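Local coordinates for putative oxidoreductase (Mycobacterium avium, PDB 3QHA), which probably catalyses NAD(P)-dependent oxidation of a hydroxy acid or the reverse reduction, as do its relatives in the 3-hydroxyisobutyrate and 6-phosphogluconate dehydrogenase family, at residues B[73-78]-B[159-164]; B[99-104]-B[124-129]; B[250-255]-B[282-287]. All coordinates share one frame; numbering follows the deposited sequence.

Contact 1: B[73-78]-B[159-164]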
ATOM      1  N   LEU B  73      27.437   2.645  21.037  1.00 28.28           N
ATOM      2  CA  LEU B  73      26.040   2.521  20.622  1.00 27.15           C
ATOM      3  C   LEU B  73      25.745   1.064  20.298  1.00 26.57           C
ATOM      4  O   LEU B  73      26.277   0.516  19.332  1.00 26.58           O
ATOM      5  CB  LEU B  73      25.763   3.413  19.408  1.00 26.63           C
ATOM      6  CG  LEU B  73      24.383   3.319  18.744  1.00 25.69           C
ATOM      7  CD1 LEU B  73      23.256   3.588  19.736  1.00 25.43           C
ATOM      8  CD2 LEU B  73      24.303   4.279  17.572  1.00 24.50           C
ATOM      9  N   ILE B  74      24.890   0.450  21.108  1.00 26.19           N
ATOM     10  CA  ILE B  74      24.649  -0.987  21.051  1.00 25.83           C
ATOM     11  C   ILE B  74      23.244  -1.256  20.540  1.00 25.06           C
ATOM     12  O   ILE B  74      22.265  -0.851  21.164  1.00 24.96           O
ATOM     13  CB  ILE B  74      24.801  -1.629  22.444  1.00 26.43           C
ATOM     14  CG1 ILE B  74      26.212  -1.398  22.989  1.00 27.11           C
ATOM     15  CG2 ILE B  74      24.495  -3.122  22.385  1.00 26.10           C
ATOM     16  CD1 ILE B  74      26.332  -1.646  24.472  1.00 27.99           C
ATOM     17  N   HIS B  75      23.155  -1.950  19.410  1.00 24.54           N
ATOM     18  CA  HIS B  75      21.879  -2.261  18.779  1.00 24.03           C
ATOM     19  C   HIS B  75      21.403  -3.653  19.190  1.00 24.38           C
ATOM     20  O   HIS B  75      22.196  -4.601  19.223  1.00 24.59           O
ATOM     21  CB  HIS B  75      22.023  -2.203  17.260  1.00 23.70           C
ATOM     22  CG  HIS B  75      22.428  -0.860  16.739  1.00 22.89           C
ATOM     23  ND1 HIS B  75      21.516   0.135  16.459  1.00 22.43           N
ATOM     24  CD2 HIS B  75      23.645  -0.352  16.430  1.00 22.67           C
ATOM     25  CE1 HIS B  75      22.154   1.201  16.007  1.00 22.41           C
ATOM     26  NE2 HIS B  75      23.447   0.932  15.982  1.00 22.07           N
ATOM     27  N   ILE B  76      20.112  -3.778  19.495  1.00 24.43           N
ATOM     28  CA  ILE B  76      19.531  -5.061  19.901  1.00 24.84           C
ATOM     29  C   ILE B  76      18.315  -5.416  19.044  1.00 24.91           C
ATOM     30  O   ILE B  76      17.337  -4.668  18.999  1.00 24.66           O
ATOM     31  CB  ILE B  76      19.106  -5.041  21.386  1.00 25.40           C
ATOM     32  CG1 ILE B  76      20.319  -4.835  22.294  1.00 25.61           C
ATOM     33  CG2 ILE B  76      18.393  -6.342  21.764  1.00 25.58           C
ATOM     34  CD1 ILE B  76      19.946  -4.587  23.740  1.00 26.46           C
ATOM     35  N   THR B  77      18.395  -6.560  18.366  1.00 25.27           N
ATOM     36  CA  THR B  77      17.276  -7.120  17.613  1.00 25.52           C
ATOM     37  C   THR B  77      17.160  -8.603  17.944  1.00 26.25           C
ATOM     38  O   THR B  77      17.899  -9.422  17.401  1.00 26.24           O
ATOM     39  CB  THR B  77      17.474  -6.957  16.088  1.00 25.27           C
ATOM     40  OG1 THR B  77      17.644  -5.573  15.769  1.00 25.09           O
ATOM     41  CG2 THR B  77      16.274  -7.509  15.321  1.00 25.45           C
ATOM     42  N   VAL B  78      16.238  -8.937  18.847  1.00 26.98           N
ATOM     43  CA  VAL B  78      16.028 -10.324  19.281  1.00 27.92           C
ATOM     44  C   VAL B  78      14.533 -10.678  19.238  1.00 28.68           C
ATOM     45  O   VAL B  78      13.729  -9.903  18.718  1.00 28.50           O
ATOM     46  CB  VAL B  78      16.646 -10.573  20.683  1.00 28.44           C
ATOM     47  CG1 VAL B  78      18.165 -10.473  20.614  1.00 27.93           C
ATOM     48  CG2 VAL B  78      16.084  -9.592  21.707  1.00 28.17           C
ATOM     49  N   PRO B 159      23.529  10.765  13.324  1.00 27.69           N
ATOM     50  CA  PRO B 159      24.453  10.464  12.225  1.00 27.86           C
ATOM     51  C   PRO B 159      24.681   8.964  12.011  1.00 27.33           C
ATOM     52  O   PRO B 159      24.776   8.517  10.868  1.00 27.49           O
ATOM     53  CB  PRO B 159      25.748  11.157  12.659  1.00 28.62           C
ATOM     54  CG  PRO B 159      25.289  12.295  13.495  1.00 28.90           C
ATOM     55  CD  PRO B 159      24.097  11.766  14.248  1.00 28.27           C
ATOM     56  N   ALA B 160      24.756   8.204  13.100  1.00 26.89           N
ATOM     57  CA  ALA B 160      24.918   6.753  13.028  1.00 26.45           C
ATOM     58  C   ALA B 160      23.699   6.090  12.383  1.00 25.80           C
ATOM     59  O   ALA B 160      23.838   5.235  11.506  1.00 25.56           O
ATOM     60  CB  ALA B 160      25.160   6.177  14.422  1.00 26.34           C
ATOM     61  N   PHE B 161      22.511   6.497  12.826  1.00 25.32           N
ATOM     62  CA  PHE B 161      21.251   5.976  12.292  1.00 24.81           C
ATOM     63  C   PHE B 161      21.082   6.294  10.810  1.00 25.00           C
ATOM     64  O   PHE B 161      20.610   5.454  10.042  1.00 24.93           O
ATOM     65  CB  PHE B 161      20.059   6.540  13.078  1.00 24.64           C
ATOM     66  CG  PHE B 161      19.768   5.814  14.370  1.00 24.01           C
ATOM     67  CD1 PHE B 161      20.786   5.239  15.126  1.00 23.80           C
ATOM     68  CD2 PHE B 161      18.467   5.738  14.845  1.00 23.55           C
ATOM     69  CE1 PHE B 161      20.502   4.581  16.318  1.00 23.77           C
ATOM     70  CE2 PHE B 161      18.180   5.084  16.034  1.00 23.52           C
ATOM     71  CZ  PHE B 161      19.198   4.503  16.770  1.00 23.68           C
ATOM     72  N   LYS B 162      21.474   7.503  10.413  1.00 25.40           N
ATOM     73  CA  LYS B 162      21.378   7.939   9.014  1.00 25.77           C
ATOM     74  C   LYS B 162      22.161   7.044   8.044  1.00 26.07           C
ATOM     75  O   LYS B 162      21.837   6.984   6.857  1.00 26.49           O
ATOM     76  CB  LYS B 162      21.854   9.389   8.872  1.00 26.24           C
ATOM     77  N   HIS B 163      23.181   6.355   8.548  1.00 26.24           N
ATOM     78  CA  HIS B 163      23.988   5.447   7.735  1.00 26.63           C
ATOM     79  C   HIS B 163      23.208   4.218   7.258  1.00 26.42           C
ATOM     80  O   HIS B 163      23.414   3.753   6.136  1.00 26.66           O
ATOM     81  CB  HIS B 163      25.231   5.003   8.516  1.00 26.94           C
ATOM     82  CG  HIS B 163      25.992   3.892   7.864  1.00 27.47           C
ATOM     83  ND1 HIS B 163      26.712   4.065   6.701  1.00 28.64           N
ATOM     84  CD2 HIS B 163      26.144   2.592   8.211  1.00 27.76           C
ATOM     85  CE1 HIS B 163      27.277   2.919   6.362  1.00 29.24           C
ATOM     86  NE2 HIS B 163      26.948   2.010   7.262  1.00 28.56           N
ATOM     87  N   TRP B 164      22.325   3.695   8.109  1.00 25.97           N
ATOM     88  CA  TRP B 164      21.553   2.486   7.785  1.00 25.85           C
ATOM     89  C   TRP B 164      20.049   2.732   7.623  1.00 25.44           C
ATOM     90  O   TRP B 164      19.306   1.821   7.239  1.00 25.28           O
ATOM     91  CB  TRP B 164      21.795   1.389   8.831  1.00 25.74           C
ATOM     92  CG  TRP B 164      21.516   1.798  10.249  1.00 26.10           C
ATOM     93  CD1 TRP B 164      22.430   2.220  11.171  1.00 26.80           C
ATOM     94  CD2 TRP B 164      20.242   1.816  10.910  1.00 26.23           C
ATOM     95  NE1 TRP B 164      21.807   2.501  12.363  1.00 26.80           N
ATOM     96  CE2 TRP B 164      20.465   2.262  12.230  1.00 26.15           C
ATOM     97  CE3 TRP B 164      18.935   1.505  10.513  1.00 26.54           C
ATOM     98  CZ2 TRP B 164      19.429   2.409  13.156  1.00 26.25           C
ATOM     99  CZ3 TRP B 164      17.904   1.647  11.440  1.00 26.42           C
ATOM    100  CH2 TRP B 164      18.161   2.094  12.746  1.00 26.11           C
TER
HETATM  101  O   HOH W   1      24.146   2.927  14.159  1.00 19.15           O

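Contact 2: B[99-104]-B[124-129]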
ATOM      1  N   THR B  99      26.792   5.242  27.534  1.00 34.39           N
ATOM      2  CA  THR B  99      26.460   4.272  26.487  1.00 33.15           C
ATOM      3  C   THR B  99      24.991   4.378  26.086  1.00 32.12           C
ATOM      4  O   THR B  99      24.128   4.614  26.934  1.00 32.35           O
ATOM      5  CB  THR B  99      26.730   2.823  26.954  1.00 33.35           C
ATOM      6  OG1 THR B  99      28.119   2.666  27.269  1.00 34.08           O
ATOM      7  CG2 THR B  99      26.346   1.818  25.871  1.00 32.49           C
ATOM      8  N   VAL B 100      24.716   4.203  24.794  1.00 30.93           N
ATOM      9  CA  VAL B 100      23.346   4.168  24.289  1.00 29.97           C
ATOM     10  C   VAL B 100      22.985   2.757  23.834  1.00 29.37           C
ATOM     11  O   VAL B 100      23.770   2.096  23.155  1.00 29.30           O
ATOM     12  CB  VAL B 100      23.146   5.132  23.103  1.00 29.54           C
ATOM     13  CG1 VAL B 100      21.682   5.151  22.675  1.00 28.64           C
ATOM     14  CG2 VAL B 100      23.616   6.539  23.467  1.00 29.89           C
ATOM     15  N   ILE B 101      21.794   2.304  24.217  1.00 28.99           N
ATOM     16  CA  ILE B 101      21.267   1.021  23.770  1.00 28.37           C
ATOM     17  C   ILE B 101      20.025   1.273  22.926  1.00 27.63           C
ATOM     18  O   ILE B 101      19.064   1.881  23.404  1.00 27.81           O
ATOM     19  CB  ILE B 101      20.902   0.113  24.957  1.00 28.86           C
ATOM     20  CG1 ILE B 101      22.126  -0.109  25.850  1.00 29.56           C
ATOM     21  CG2 ILE B 101      20.359  -1.224  24.457  1.00 28.67           C
ATOM     22  CD1 ILE B 101      21.895  -1.086  26.984  1.00 30.28           C
ATOM     23  N   ALA B 102      20.055   0.813  21.675  1.00 26.81           N
ATOM     24  CA  ALA B 102      18.936   0.973  20.746  1.00 26.23           C
ATOM     25  C   ALA B 102      18.227  -0.360  20.516  1.00 26.03           C
ATOM     26  O   ALA B 102      18.835  -1.310  20.030  1.00 26.05           O
ATOM     27  CB  ALA B 102      19.429   1.540  19.424  1.00 25.68           C
ATOM     28  N   ILE B 103      16.941  -0.417  20.853  1.00 26.10           N
ATOM     29  CA  ILE B 103      16.141  -1.633  20.688  1.00 26.07           C
ATOM     30  C   ILE B 103      15.300  -1.556  19.410  1.00 25.80           C
ATOM     31  O   ILE B 103      14.475  -0.655  19.255  1.00 25.65           O
ATOM     32  CB  ILE B 103      15.214  -1.861  21.894  1.00 26.57           C
ATOM     33  CG1 ILE B 103      16.015  -1.840  23.201  1.00 27.14           C
ATOM     34  CG2 ILE B 103      14.483  -3.192  21.758  1.00 26.54           C
ATOM     35  CD1 ILE B 103      15.151  -1.792  24.444  1.00 27.77           C
ATOM     36  N   HIS B 104      15.512  -2.509  18.502  1.00 25.84           N
ATOM     37  CA  HIS B 104      14.854  -2.505  17.192  1.00 25.75           C
ATOM     38  C   HIS B 104      13.753  -3.556  17.029  1.00 26.35           C
ATOM     39  O   HIS B 104      12.926  -3.447  16.124  1.00 26.44           O
ATOM     40  CB  HIS B 104      15.889  -2.714  16.092  1.00 25.56           C
ATOM     41  CG  HIS B 104      17.009  -1.722  16.121  1.00 25.11           C
ATOM     42  ND1 HIS B 104      16.818  -0.377  15.888  1.00 24.83           N
ATOM     43  CD2 HIS B 104      18.333  -1.881  16.346  1.00 24.80           C
ATOM     44  CE1 HIS B 104      17.976   0.250  15.973  1.00 25.06           C
ATOM     45  NE2 HIS B 104      18.912  -0.640  16.251  1.00 25.21           N
ATOM     46  N   ILE B 124      23.199   4.990  31.604  1.00 41.75           N
ATOM     47  CA  ILE B 124      23.062   4.283  30.333  1.00 39.57           C
ATOM     48  C   ILE B 124      21.740   4.704  29.715  1.00 37.92           C
ATOM     49  O   ILE B 124      20.705   4.710  30.384  1.00 38.16           O
ATOM     50  CB  ILE B 124      23.080   2.744  30.489  1.00 39.51           C
ATOM     51  CG1 ILE B 124      24.362   2.273  31.178  1.00 40.35           C
ATOM     52  CG2 ILE B 124      22.951   2.065  29.129  1.00 38.19           C
ATOM     53  CD1 ILE B 124      25.637   2.772  30.536  1.00 40.43           C
ATOM     54  N   HIS B 125      21.787   5.049  28.433  1.00 35.87           N
ATOM     55  CA  HIS B 125      20.634   5.584  27.727  1.00 34.42           C
ATOM     56  C   HIS B 125      19.927   4.497  26.918  1.00 32.79           C
ATOM     57  O   HIS B 125      20.571   3.736  26.193  1.00 32.21           O
ATOM     58  CB  HIS B 125      21.081   6.723  26.811  1.00 34.03           C
ATOM     59  CG  HIS B 125      21.721   7.865  27.537  1.00 34.96           C
ATOM     60  ND1 HIS B 125      21.002   8.743  28.319  1.00 35.52           N
ATOM     61  CD2 HIS B 125      23.010   8.274  27.600  1.00 35.39           C
ATOM     62  CE1 HIS B 125      21.820   9.643  28.833  1.00 36.41           C
ATOM     63  NE2 HIS B 125      23.044   9.382  28.412  1.00 36.28           N
ATOM     64  N   ILE B 126      18.603   4.427  27.060  1.00 31.82           N
ATOM     65  CA  ILE B 126      17.769   3.514  26.281  1.00 30.50           C
ATOM     66  C   ILE B 126      17.021   4.283  25.199  1.00 29.35           C
ATOM     67  O   ILE B 126      16.522   5.387  25.436  1.00 29.53           O
ATOM     68  CB  ILE B 126      16.728   2.789  27.163  1.00 31.06           C
ATOM     69  CG1 ILE B 126      17.384   1.659  27.960  1.00 31.51           C
ATOM     70  CG2 ILE B 126      15.595   2.214  26.308  1.00 30.47           C
ATOM     71  CD1 ILE B 126      17.783   0.456  27.117  1.00 31.10           C
ATOM     72  N   VAL B 127      16.954   3.678  24.017  1.00 27.82           N
ATOM     73  CA  VAL B 127      16.194   4.201  22.895  1.00 26.86           C
ATOM     74  C   VAL B 127      15.396   3.054  22.262  1.00 26.05           C
ATOM     75  O   VAL B 127      15.959   1.994  21.978  1.00 25.69           O
ATOM     76  CB  VAL B 127      17.144   4.808  21.843  1.00 26.57           C
ATOM     77  CG1 VAL B 127      16.451   4.938  20.491  1.00 26.05           C
ATOM     78  CG2 VAL B 127      17.683   6.158  22.320  1.00 26.82           C
ATOM     79  N   ASP B 128      14.094   3.247  22.065  1.00 25.44           N
ATOM     80  CA  ASP B 128      13.310   2.296  21.270  1.00 24.80           C
ATOM     81  C   ASP B 128      13.253   2.813  19.841  1.00 24.12           C
ATOM     82  O   ASP B 128      12.769   3.917  19.586  1.00 24.07           O
ATOM     83  CB  ASP B 128      11.907   2.032  21.845  1.00 25.09           C
ATOM     84  CG  ASP B 128      11.110   3.295  22.098  1.00 25.18           C
ATOM     85  OD1 ASP B 128      11.719   4.337  22.414  1.00 24.26           O
ATOM     86  OD2 ASP B 128       9.866   3.239  21.999  1.00 25.11           O
ATOM     87  N   ALA B 129      13.783   2.014  18.920  1.00 23.54           N
ATOM     88  CA  ALA B 129      13.949   2.420  17.534  1.00 23.14           C
ATOM     89  C   ALA B 129      13.502   1.301  16.603  1.00 23.03           C
ATOM     90  O   ALA B 129      14.308   0.783  15.826  1.00 22.58           O
ATOM     91  CB  ALA B 129      15.411   2.787  17.266  1.00 22.74           C
TER

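Contact 3: B[250-255]-B[282-287]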
ATOM      1  N   HIS B 250     -13.981  14.171  -3.357  1.00 28.32           N
ATOM      2  CA  HIS B 250     -13.912  13.346  -4.571  1.00 28.38           C
ATOM      3  C   HIS B 250     -13.544  11.894  -4.222  1.00 27.81           C
ATOM      4  O   HIS B 250     -14.161  10.955  -4.727  1.00 27.77           O
ATOM      5  CB  HIS B 250     -12.906  13.976  -5.553  1.00 28.48           C
ATOM      6  CG  HIS B 250     -12.732  13.228  -6.841  1.00 29.01           C
ATOM      7  ND1 HIS B 250     -13.736  13.099  -7.777  1.00 30.30           N
ATOM      8  CD2 HIS B 250     -11.646  12.613  -7.368  1.00 29.51           C
ATOM      9  CE1 HIS B 250     -13.283  12.416  -8.815  1.00 30.30           C
ATOM     10  NE2 HIS B 250     -12.017  12.110  -8.592  1.00 30.03           N
ATOM     11  N   THR B 251     -12.561  11.718  -3.340  1.00 27.35           N
ATOM     12  CA  THR B 251     -12.169  10.384  -2.864  1.00 26.91           C
ATOM     13  C   THR B 251     -13.295   9.673  -2.093  1.00 26.79           C
ATOM     14  O   THR B 251     -13.477   8.460  -2.232  1.00 26.68           O
ATOM     15  CB  THR B 251     -10.894  10.453  -1.991  1.00 26.74           C
ATOM     16  OG1 THR B 251      -9.794  10.908  -2.789  1.00 26.69           O
ATOM     17  CG2 THR B 251     -10.554   9.084  -1.399  1.00 26.32           C
ATOM     18  N   ARG B 252     -14.046  10.421  -1.287  1.00 26.70           N
ATOM     19  CA  ARG B 252     -15.220   9.868  -0.604  1.00 26.59           C
ATOM     20  C   ARG B 252     -16.259   9.365  -1.607  1.00 26.76           C
ATOM     21  O   ARG B 252     -16.832   8.292  -1.425  1.00 26.82           O
ATOM     22  CB  ARG B 252     -15.867  10.913   0.303  1.00 26.72           C
ATOM     23  CG  ARG B 252     -17.059  10.393   1.092  1.00 26.67           C
ATOM     24  CD  ARG B 252     -17.783  11.518   1.790  1.00 26.59           C
ATOM     25  NE  ARG B 252     -18.669  12.251   0.888  1.00 26.46           N
ATOM     26  CZ  ARG B 252     -19.432  13.278   1.255  1.00 26.82           C
ATOM     27  NH1 ARG B 252     -19.424  13.712   2.513  1.00 26.86           N
ATOM     28  NH2 ARG B 252     -20.210  13.878   0.360  1.00 26.88           N
ATOM     29  N   GLY B 253     -16.504  10.153  -2.652  1.00 26.72           N
ATOM     30  CA  GLY B 253     -17.459   9.787  -3.693  1.00 26.82           C
ATOM     31  C   GLY B 253     -17.048   8.522  -4.427  1.00 26.49           C
ATOM     32  O   GLY B 253     -17.838   7.586  -4.550  1.00 26.45           O
ATOM     33  N   LEU B 254     -15.807   8.494  -4.908  1.00 26.10           N
ATOM     34  CA  LEU B 254     -15.258   7.308  -5.573  1.00 25.87           C
ATOM     35  C   LEU B 254     -15.300   6.081  -4.665  1.00 25.44           C
ATOM     36  O   LEU B 254     -15.693   4.993  -5.096  1.00 25.45           O
ATOM     37  CB  LEU B 254     -13.805   7.542  -6.003  1.00 25.64           C
ATOM     38  CG  LEU B 254     -13.510   8.545  -7.120  1.00 26.33           C
ATOM     39  CD1 LEU B 254     -12.001   8.601  -7.356  1.00 26.27           C
ATOM     40  CD2 LEU B 254     -14.242   8.192  -8.414  1.00 26.27           C
ATOM     41  N   GLY B 255     -14.886   6.264  -3.414  1.00 24.97           N
ATOM     42  CA  GLY B 255     -14.773   5.162  -2.460  1.00 24.68           C
ATOM     43  C   GLY B 255     -16.102   4.524  -2.116  1.00 24.66           C
ATOM     44  O   GLY B 255     -16.239   3.304  -2.152  1.00 24.43           O
ATOM     45  N   GLY B 282     -17.627   3.848   7.528  1.00 27.47           N
ATOM     46  CA  GLY B 282     -16.760   4.779   8.262  1.00 26.81           C
ATOM     47  C   GLY B 282     -15.814   5.642   7.442  1.00 26.10           C
ATOM     48  O   GLY B 282     -15.194   6.563   7.987  1.00 25.86           O
ATOM     49  N   LEU B 283     -15.696   5.364   6.144  1.00 25.41           N
ATOM     50  CA  LEU B 283     -14.711   6.046   5.302  1.00 24.94           C
ATOM     51  C   LEU B 283     -14.862   7.559   5.343  1.00 24.91           C
ATOM     52  O   LEU B 283     -13.892   8.277   5.592  1.00 24.63           O
ATOM     53  CB  LEU B 283     -14.817   5.584   3.848  1.00 24.84           C
ATOM     54  CG  LEU B 283     -13.787   6.189   2.895  1.00 24.57           C
ATOM     55  CD1 LEU B 283     -12.373   5.726   3.266  1.00 23.66           C
ATOM     56  CD2 LEU B 283     -14.129   5.821   1.459  1.00 24.49           C
ATOM     57  N   ALA B 284     -16.081   8.027   5.083  1.00 25.02           N
ATOM     58  CA  ALA B 284     -16.382   9.457   5.044  1.00 25.16           C
ATOM     59  C   ALA B 284     -15.901  10.164   6.311  1.00 25.05           C
ATOM     60  O   ALA B 284     -15.230  11.193   6.236  1.00 25.00           O
ATOM     61  CB  ALA B 284     -17.876   9.679   4.847  1.00 25.49           C
ATOM     62  N   ALA B 285     -16.236   9.593   7.466  1.00 25.06           N
ATOM     63  CA  ALA B 285     -15.826  10.145   8.760  1.00 25.14           C
ATOM     64  C   ALA B 285     -14.313  10.097   8.938  1.00 24.73           C
ATOM     65  O   ALA B 285     -13.705  11.063   9.401  1.00 24.70           O
ATOM     66  CB  ALA B 285     -16.512   9.401   9.899  1.00 25.30           C
ATOM     67  N   GLY B 286     -13.710   8.970   8.571  1.00 24.53           N
ATOM     68  CA  GLY B 286     -12.258   8.810   8.647  1.00 24.19           C
ATOM     69  C   GLY B 286     -11.509   9.846   7.825  1.00 24.15           C
ATOM     70  O   GLY B 286     -10.497  10.374   8.270  1.00 23.90           O
ATOM     71  N   LEU B 287     -12.016  10.141   6.629  1.00 24.38           N
ATOM     72  CA  LEU B 287     -11.429  11.164   5.754  1.00 24.47           C
ATOM     73  C   LEU B 287     -11.644  12.608   6.233  1.00 25.10           C
ATOM     74  O   LEU B 287     -11.086  13.543   5.654  1.00 25.12           O
ATOM     75  CB  LEU B 287     -11.994  11.031   4.336  1.00 24.36           C
ATOM     76  CG  LEU B 287     -11.621   9.769   3.552  1.00 23.73           C
ATOM     77  CD1 LEU B 287     -12.457   9.672   2.288  1.00 22.94           C
ATOM     78  CD2 LEU B 287     -10.137   9.749   3.218  1.00 22.53           C
TER

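Contact 1: B[73-78]-B[159-164]
Leu73 lays its CD2 methyl in the angle between Ala160 and Phe161, 3.8 Å from Ala160 CB and 4.0 Å from Phe161 CE1. The methyl arrives at the edge of the phenyl ring, near its plane, and the two side chains run at about a right angle to each other. Two residues further along the same strand, His75 directs CE1 at the same phenyl carbon, with 3.8 Å between His75 CE1 and Phe161 CE1; the ring planes are inclined by 39°, an oblique meeting. Here strand 73-76 of the Rossmann-type sheet receives the last turns of helix 151-164, whose buried aromatic residues complete a cluster of His75, Phe161 and Trp164. The indole occupies its place because chi1 of 55° sets CG between the backbone N and the carbonyl carbon, folding the ring back until CZ2 lies over the centre of the Phe161 face. Trp164 NE1 also lies obliquely 3.9 Å from His75 CE1. A water joins strand to helix, 2.8 Å from His75 NE2 and accepting from Trp164 NE1 at 3.0 Å, in the indole plane. His75 ND1 is hydrogen-bonded to His104 NE2, so partners at both nitrogens restrain the imidazole's rotation.

Contact 2: B[99-104]-B[124-129]
With CG anti to the carbonyl carbon (chi1 -55°), the imidazole of His104 turns back so that ND1 reaches Ala129 O, while in Ile126 a chi2 of -72° curls CD1 up against Ile101. The isoleucine pair sits within neighbouring parallel strands, 100-103 and 125-128, and the His104-Ala129 pair just after their ends; helix 109-119 joins the strands in the beta-alpha-beta crossover of a Rossmann-type domain. The backbones form a regular ladder in which alternate residues of strand 100-103 both give and accept: Ile101 N donates to His125 O at 2.7 Å, Ile101 O receives Val127 N at 2.8 Å, and Ile103 repeats the pattern with Val127 and Ala129. Side chains alternate across the sheet. On the face of Ile101 and Ile103, Ile126 CD1 packs 3.8 Å from Ile101 CB, and Ile124 CG2 comes within 4.0 Å of Ile101 CD1; helix 109-119 covers this side through Leu115 and Leu119. On the other face, Val100 CG1 meets Val127 CG2 at 4.1 Å, beneath helix 151-164. Beyond the strand ends the ladder gains a side-chain rung. His104 NE2 is engaged with His75, and through its other nitrogen, His104 ND1 donates to Ala129 O at 2.8 Å, the oxygen lying in the imidazole plane although the donor is tilted 31° from the carbonyl plane.

Contact 3: B[250-255]-B[282-287]
Arg252 carries much of this helix-helix contact on its aliphatic stem. Its CB sits 4.1 Å from Leu287 CD1, a methyl that also approaches the Arg252 backbone, coming within 4.0 Å of Arg252 N. The next carbon, CG, stands anti to the backbone N (chi1 -178°), which carries the chain outward along the flank of the partner helix, and there Arg252 CG meets Ala284 CB at 3.9 Å. Closer still is Arg252 CD, 3.6 Å from Ala284 CB, so the small alanine is spanned by two successive methylenes. Past CD the chain bends, chi3 being 80°, and the guanidinium group turns off toward the residues that follow helix 274-286, where NH1 is hydrogen-bonded to Val289 O. The charged end is therefore tied to backbone just beyond the 282-287 segment, while the stem does the apolar packing.

Around this arginine the other contacts are purely van der Waals. Thr251 CG2 touches Leu287 CD1 at 4.2 Å, the two side chains crossing at about a right angle, and Thr251 OG1 is bonded within its own helix to Pro247 O. One turn along, Leu283 CD2 packs 4.0 Å from Gly255 CA; Gly255 has no side chain, and the leucine methyl lies directly against its backbone. No hydrogen bond links the two segments. The second subunit closes over the same apolar surface, with its Phe189 on Thr251, its Ala193 on Leu283 and its Cys196 on Leu287. Such packing of helix 245-268 on helix 274-286, with a partner chain laid against both, belongs to the all-helical C-terminal domain of the 6-phosphogluconate and 3-hydroxyisobutyrate dehydrogenase relatives.

In the fold
Contacts 1 and 2 form one continuous core, their centres about 9 Å apart, with contact 2 nested in the chain excursion that contact 1 closes. Strands 73-76 and 100-103 are sheet neighbours, joined by Ile74 O and Ala102 N at 2.8 Å, and a probable hydrogen bond of 2.7 Å from His75 ND1 to His104 NE2 also joins the contacts. This histidine pair lies near, without touching, a GxGxxG pattern (Gly22, Gly24, Gly27) that probably binds the dinucleotide, as in other Rossmann folds. Contact 3 lies apart in the helical domain at the dimer interface, its centre about 40 Å from either of the others, with nearest atoms about 26 Å from contact 2.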